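Long-range contact in ribosomal protein L11 methyltransferase (Lactobacillus delbrueckii subsp. bulgaricus ATCC BAA-365, PDB 3GRZ), which probably trimethylates lysine residues of ribosomal protein L11 with S-adenosyl-L-methionine as methyl donor, this chain being its C-terminal, methyltransferase part: residues H79-D93 with I108-V122. Numbering follows the deposited sequence. Where two conformers were deposited one is given.
Sequences HKLGAKSVLATDISD and IYDIALQKTSLLADV. With GOL (glycerol), chain E.
Ala88 is held through both its backbone N and its O by strand 112-115: N donates to Ala112 O (2.8 Å, 168°) and O accepts from Gln114 N. Packing is tight here. Ala88 CB meets Leu113 CD2 at 3.8 Å on the face covered by helix 93-105. On the other face, Leu87 CD2 and Val122 CG1 meet tip to tip at 3.7 Å. The two strands are parallel and joined through helix 93-105, a right-handed beta-alpha-beta crossover of the Rossmann-like methyltransferase fold. Strand 112-115 is an edge strand of the sheet in this chain. At the C-terminal end, Asp90, a predicted S-adenosyl-L-methionine ligand, accepts a bond from glycerol O1 on OD1, while OD2 is held by Gly70 and Ser95.

The solvent side is more polar. Exposed Lys115 bonds through NZ to Ile91 O (3.2 Å). At the other end, Asp110 is exposed, and His79 NE2 makes a weak, bent bond to its OD1 (2.8 Å, 116°). With CG anti to the backbone N (chi1 -176°), the His79 ring itself packs under buried Ile108, whose CG2 lies 3.8 Å from the ring centre. Replacing His79 with an alanine would take away the ring, and is likely to leave a gap beside Ile108 and Asp110 OD1 without this weak bond. Between the segments, a water bridges Val86 N and Asp110 O.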
loop_
_atom_site.group_PDB
_atom_site.type_symbol
_atom_site.label_atom_id
_atom_site.label_comp_id
_atom_site.label_asym_id
_atom_site.label_seq_id
_atom_site.Cartn_x
_atom_site.Cartn_y
_atom_site.Cartn_z
ATOM N N HIS B 79 -2.977 -10.200 -11.882
ATOM C CA HIS B 79 -4.092 -10.602 -12.761
ATOM C C HIS B 79 -5.428 -10.231 -12.122
ATOM O O HIS B 79 -6.300 -9.648 -12.772
ATOM C CB HIS B 79 -4.031 -12.108 -13.078
ATOM C CG HIS B 79 -5.072 -12.571 -14.047
ATOM N ND1 HIS B 79 -6.365 -12.874 -13.669
ATOM C CD2 HIS B 79 -5.008 -12.795 -15.380
ATOM C CE1 HIS B 79 -7.055 -13.250 -14.729
ATOM N NE2 HIS B 79 -6.256 -13.214 -15.779
ATOM N N LYS B 80 -5.576 -10.568 -10.846
ATOM C CA LYS B 80 -6.818 -10.294 -10.111
ATOM C C LYS B 80 -7.078 -8.787 -9.950
ATOM O O LYS B 80 -8.231 -8.343 -9.968
ATOM C CB LYS B 80 -6.779 -10.976 -8.751
ATOM C CG LYS B 80 -7.039 -12.474 -8.843
ATOM C CD LYS B 80 -6.485 -13.193 -7.637
ATOM C CE LYS B 80 -6.991 -14.624 -7.548
ATOM N NZ LYS B 80 -8.475 -14.718 -7.535
ATOM N N LEU B 81 -5.996 -8.014 -9.840
ATOM C CA LEU B 81 -6.079 -6.553 -9.727
ATOM C C LEU B 81 -6.312 -5.840 -11.055
ATOM O O LEU B 81 -6.317 -4.612 -11.105
ATOM C CB LEU B 81 -4.843 -5.986 -9.020
ATOM C CG LEU B 81 -4.782 -6.300 -7.520
ATOM C CD1 LEU B 81 -3.454 -5.874 -6.932
ATOM C CD2 LEU B 81 -5.932 -5.671 -6.749
ATOM N N GLY B 82 -6.489 -6.609 -12.128
ATOM C CA GLY B 82 -6.943 -6.068 -13.396
ATOM C C GLY B 82 -5.857 -5.797 -14.414
ATOM O O GLY B 82 -6.027 -4.917 -15.248
ATOM N N ALA B 83 -4.748 -6.541 -14.368
ATOM C CA ALA B 83 -3.693 -6.363 -15.370
ATOM C C ALA B 83 -4.213 -6.590 -16.787
ATOM O O ALA B 83 -5.119 -7.412 -16.990
ATOM C CB ALA B 83 -2.534 -7.278 -15.101
ATOM N N LYS B 84 -3.639 -5.851 -17.747
ATOM C CA LYS B 84 -3.956 -6.009 -19.169
ATOM C C LYS B 84 -3.379 -7.322 -19.711
ATOM O O LYS B 84 -3.902 -7.904 -20.662
ATOM C CB LYS B 84 -3.417 -4.816 -19.972
ATOM C CG LYS B 84 -4.025 -4.655 -21.364
ATOM C CD LYS B 84 -3.289 -3.613 -22.205
ATOM C CE LYS B 84 -3.667 -2.190 -21.816
ATOM N NZ LYS B 84 -2.934 -1.164 -22.615
ATOM N N SER B 85 -2.287 -7.777 -19.109
ATOM C CA SER B 85 -1.675 -9.052 -19.448
ATOM C C SER B 85 -0.629 -9.335 -18.392
ATOM O O SER B 85 -0.143 -8.411 -17.735
ATOM C CB SER B 85 -1.032 -9.026 -20.837
ATOM O OG SER B 85 0.067 -8.140 -20.863
ATOM N N VAL B 86 -0.299 -10.611 -18.214
ATOM C CA VAL B 86 0.728 -11.028 -17.252
ATOM C C VAL B 86 1.642 -12.081 -17.864
ATOM O O VAL B 86 1.178 -13.123 -18.340
ATOM C CB VAL B 86 0.141 -11.579 -15.909
ATOM C CG1 VAL B 86 1.259 -11.823 -14.904
ATOM C CG2 VAL B 86 -0.877 -10.623 -15.293
ATOM N N LEU B 87 2.937 -11.780 -17.872
ATOM C CA LEU B 87 3.961 -12.772 -18.139
ATOM C C LEU B 87 4.702 -13.029 -16.833
ATOM O O LEU B 87 5.132 -12.090 -16.161
ATOM C CB LEU B 87 4.951 -12.291 -19.208
ATOM C CG LEU B 87 6.182 -13.192 -19.417
ATOM C CD1 LEU B 87 5.792 -14.576 -19.998
ATOM C CD2 LEU B 87 7.196 -12.505 -20.310
ATOM N N ALA B 88 4.827 -14.300 -16.469
ATOM C CA ALA B 88 5.571 -14.692 -15.282
ATOM C C ALA B 88 6.789 -15.510 -15.715
ATOM O O ALA B 88 6.654 -16.471 -16.496
ATOM C CB ALA B 88 4.667 -15.491 -14.345
ATOM N N THR B 89 7.977 -15.118 -15.241
ATOM C CA THR B 89 9.220 -15.814 -15.598
ATOM C C THR B 89 9.950 -16.400 -14.389
ATOM O O THR B 89 9.869 -15.853 -13.281
ATOM C CB THR B 89 10.223 -14.919 -16.392
ATOM O OG1 THR B 89 10.891 -14.025 -15.501
ATOM C CG2 THR B 89 9.525 -14.127 -17.490
ATOM N N ASP B 90 10.649 -17.515 -14.605
ATOM C CA ASP B 90 11.588 -18.065 -13.611
ATOM C C ASP B 90 12.487 -19.093 -14.274
ATOM O O ASP B 90 12.217 -19.518 -15.395
ATOM C CB ASP B 90 10.851 -18.679 -12.410
ATOM C CG ASP B 90 11.602 -18.473 -11.072
ATOM O OD1 ASP B 90 12.848 -18.535 -11.035
ATOM O OD2 ASP B 90 10.940 -18.248 -10.043
ATOM N N ILE B 91 13.550 -19.491 -13.580
ATOM C CA ILE B 91 14.563 -20.397 -14.131
ATOM C C ILE B 91 14.245 -21.886 -13.974
ATOM O O ILE B 91 14.823 -22.712 -14.671
ATOM C CB ILE B 91 15.961 -20.154 -13.503
ATOM C CG1 ILE B 91 15.881 -20.151 -11.970
ATOM C CG2 ILE B 91 16.557 -18.883 -14.018
ATOM C CD1 ILE B 91 17.216 -20.388 -11.269
ATOM N N SER B 92 13.338 -22.231 -13.063
ATOM C CA SER B 92 13.119 -23.635 -12.729
ATOM C C SER B 92 11.816 -24.205 -13.272
ATOM O O SER B 92 10.803 -23.499 -13.369
ATOM C CB SER B 92 13.187 -23.845 -11.211
ATOM O OG SER B 92 12.029 -23.341 -10.574
ATOM N N ASP B 93 11.853 -25.499 -13.589
ATOM C CA ASP B 93 10.665 -26.284 -13.919
ATOM C C ASP B 93 9.629 -26.215 -12.810
ATOM O O ASP B 93 8.432 -26.149 -13.075
ATOM C CB ASP B 93 11.042 -27.762 -14.144
ATOM C CG ASP B 93 11.714 -28.010 -15.489
ATOM O OD1 ASP B 93 12.511 -28.973 -15.593
ATOM O OD2 ASP B 93 11.441 -27.254 -16.444
ATOM N N ILE B 108 -7.532 -19.186 -12.817
ATOM C CA ILE B 108 -6.823 -18.368 -13.799
ATOM C C ILE B 108 -6.019 -19.282 -14.697
ATOM O O ILE B 108 -5.186 -20.046 -14.205
ATOM C CB ILE B 108 -5.859 -17.332 -13.118
ATOM C CG1 ILE B 108 -6.641 -16.329 -12.258
ATOM C CG2 ILE B 108 -5.025 -16.573 -14.161
ATOM C CD1 ILE B 108 -5.751 -15.549 -11.256
ATOM N N TYR B 109 -6.256 -19.182 -16.007
ATOM C CA TYR B 109 -5.656 -20.097 -16.990
ATOM C C TYR B 109 -4.882 -19.359 -18.077
ATOM O O TYR B 109 -4.216 -19.987 -18.900
ATOM C CB TYR B 109 -6.721 -21.046 -17.574
ATOM C CG TYR B 109 -7.372 -21.886 -16.492
ATOM C CD1 TYR B 109 -6.751 -23.053 -16.024
ATOM C CD2 TYR B 109 -8.566 -21.490 -15.891
ATOM C CE1 TYR B 109 -7.316 -23.806 -15.012
ATOM C CE2 TYR B 109 -9.145 -22.252 -14.867
ATOM C CZ TYR B 109 -8.506 -23.401 -14.436
ATOM O OH TYR B 109 -9.052 -24.162 -13.425
ATOM N N ASP B 110 -4.931 -18.023 -18.037
ATOM C CA ASP B 110 -4.315 -17.177 -19.065
ATOM C C ASP B 110 -3.088 -16.369 -18.643
ATOM O O ASP B 110 -2.740 -15.403 -19.314
ATOM C CB ASP B 110 -5.358 -16.236 -19.700
ATOM C CG ASP B 110 -5.963 -15.247 -18.708
ATOM O OD1 ASP B 110 -5.689 -15.322 -17.494
ATOM O OD2 ASP B 110 -6.746 -14.393 -19.151
ATOM N N ILE B 111 -2.435 -16.740 -17.544
ATOM C CA ILE B 111 -1.133 -16.144 -17.246
ATOM C C ILE B 111 -0.074 -16.812 -18.125
ATOM O O ILE B 111 0.066 -18.035 -18.097
ATOM C CB ILE B 111 -0.755 -16.243 -15.748
ATOM C CG1 ILE B 111 -1.631 -15.287 -14.923
ATOM C CG2 ILE B 111 0.736 -15.904 -15.551
ATOM C CD1 ILE B 111 -1.511 -15.422 -13.404
ATOM N N ALA B 112 0.653 -16.018 -18.908
ATOM C CA ALA B 112 1.738 -16.548 -19.743
ATOM C C ALA B 112 2.964 -16.844 -18.900
ATOM O O ALA B 112 3.310 -16.077 -18.005
ATOM C CB ALA B 112 2.088 -15.579 -20.857
ATOM N N LEU B 113 3.619 -17.964 -19.193
ATOM C CA LEU B 113 4.783 -18.410 -18.438
ATOM C C LEU B 113 5.978 -18.592 -19.355
ATOM O O LEU B 113 5.844 -19.114 -20.460
ATOM C CB LEU B 113 4.485 -19.720 -17.693
ATOM C CG LEU B 113 3.292 -19.724 -16.719
ATOM C CD1 LEU B 113 2.912 -21.151 -16.328
ATOM C CD2 LEU B 113 3.584 -18.903 -15.480
ATOM N N GLN B 114 7.144 -18.142 -18.910
ATOM C CA GLN B 114 8.355 -18.372 -19.673
ATOM C C GLN B 114 9.478 -18.807 -18.749
ATOM O O GLN B 114 9.763 -18.151 -17.741
ATOM C CB GLN B 114 8.736 -17.144 -20.498
ATOM C CG GLN B 114 9.901 -17.360 -21.474
ATOM C CD GLN B 114 10.136 -16.153 -22.360
ATOM O OE1 GLN B 114 9.283 -15.274 -22.455
ATOM N NE2 GLN B 114 11.293 -16.097 -23.004
ATOM N N LYS B 115 10.082 -19.944 -19.086
ATOM C CA LYS B 115 11.223 -20.453 -18.363
ATOM C C LYS B 115 12.470 -19.798 -18.924
ATOM O O LYS B 115 12.924 -20.126 -20.030
ATOM C CB LYS B 115 11.298 -21.975 -18.469
ATOM C CG LYS B 115 12.351 -22.610 -17.590
ATOM C CD LYS B 115 12.483 -24.089 -17.924
ATOM C CE LYS B 115 13.515 -24.761 -17.053
ATOM N NZ LYS B 115 14.894 -24.328 -17.382
ATOM N N THR B 116 13.001 -18.854 -18.155
ATOM C CA THR B 116 14.094 -17.997 -18.591
ATOM C C THR B 116 14.700 -17.254 -17.411
ATOM O O THR B 116 14.035 -17.021 -16.401
ATOM C CB THR B 116 13.671 -16.995 -19.729
ATOM O OG1 THR B 116 14.843 -16.375 -20.259
ATOM C CG2 THR B 116 12.678 -15.907 -19.243
ATOM N N SER B 117 15.970 -16.896 -17.555
ATOM C CA SER B 117 16.679 -16.134 -16.550
ATOM C C SER B 117 16.474 -14.635 -16.765
ATOM O O SER B 117 16.851 -14.091 -17.806
ATOM C CB SER B 117 18.167 -16.486 -16.576
ATOM O OG SER B 117 18.847 -15.837 -15.524
ATOM N N LEU B 118 15.872 -13.988 -15.766
ATOM C CA LEU B 118 15.554 -12.555 -15.783
ATOM C C LEU B 118 14.677 -12.206 -16.970
ATOM O O LEU B 118 13.567 -12.720 -17.073
ATOM C CB LEU B 118 16.818 -11.692 -15.691
ATOM C CG LEU B 118 17.583 -11.930 -14.382
ATOM C CD1 LEU B 118 18.889 -11.181 -14.387
ATOM C CD2 LEU B 118 16.730 -11.538 -13.179
ATOM N N LEU B 119 15.164 -11.352 -17.865
ATOM C CA LEU B 119 14.401 -11.013 -19.062
ATOM C C LEU B 119 15.130 -11.375 -20.355
ATOM O O LEU B 119 14.846 -10.784 -21.406
ATOM C CB LEU B 119 13.995 -9.529 -19.059
ATOM C CG LEU B 119 12.971 -9.092 -18.002
ATOM C CD1 LEU B 119 12.956 -7.579 -17.868
ATOM C CD2 LEU B 119 11.573 -9.637 -18.284
ATOM N N ALA B 120 16.024 -12.361 -20.264
ATOM C CA ALA B 120 16.679 -12.938 -21.433
ATOM C C ALA B 120 15.628 -13.560 -22.337
ATOM O O ALA B 120 14.776 -14.335 -21.885
ATOM C CB ALA B 120 17.719 -13.980 -21.023
ATOM N N ASP B 121 15.655 -13.164 -23.604
ATOM C CA ASP B 121 14.785 -13.756 -24.605
ATOM C C ASP B 121 13.312 -13.394 -24.407
ATOM O O ASP B 121 12.424 -14.048 -24.970
ATOM C CB ASP B 121 14.983 -15.276 -24.638
ATOM C CG ASP B 121 16.370 -15.672 -25.121
ATOM O OD1 ASP B 121 16.680 -15.436 -26.310
ATOM O OD2 ASP B 121 17.151 -16.215 -24.308
ATOM N N VAL B 122 13.052 -12.350 -23.616
ATOM C CA VAL B 122 11.697 -11.831 -23.505
ATOM C C VAL B 122 11.580 -10.683 -24.497
ATOM O O VAL B 122 12.269 -9.667 -24.372
ATOM C CB VAL B 122 11.364 -11.360 -22.074
ATOM C CG1 VAL B 122 9.985 -10.729 -22.049
ATOM C CG2 VAL B 122 11.419 -12.532 -21.108
HETATM C C1 GOL E . 15.855 -16.412 -10.548
HETATM O O1 GOL E . 14.843 -16.441 -9.566
HETATM C C2 GOL E . 15.497 -15.396 -11.630
HETATM O O2 GOL E . 14.238 -15.706 -12.198
HETATM C C3 GOL E . 16.556 -15.327 -12.733
HETATM O O3 GOL E . 17.855 -15.658 -12.280
HETATM O O HOH W 1 -2.513 -12.554 -19.046
HETATM O O HOH W 2 13.374 -14.922 -14.777
#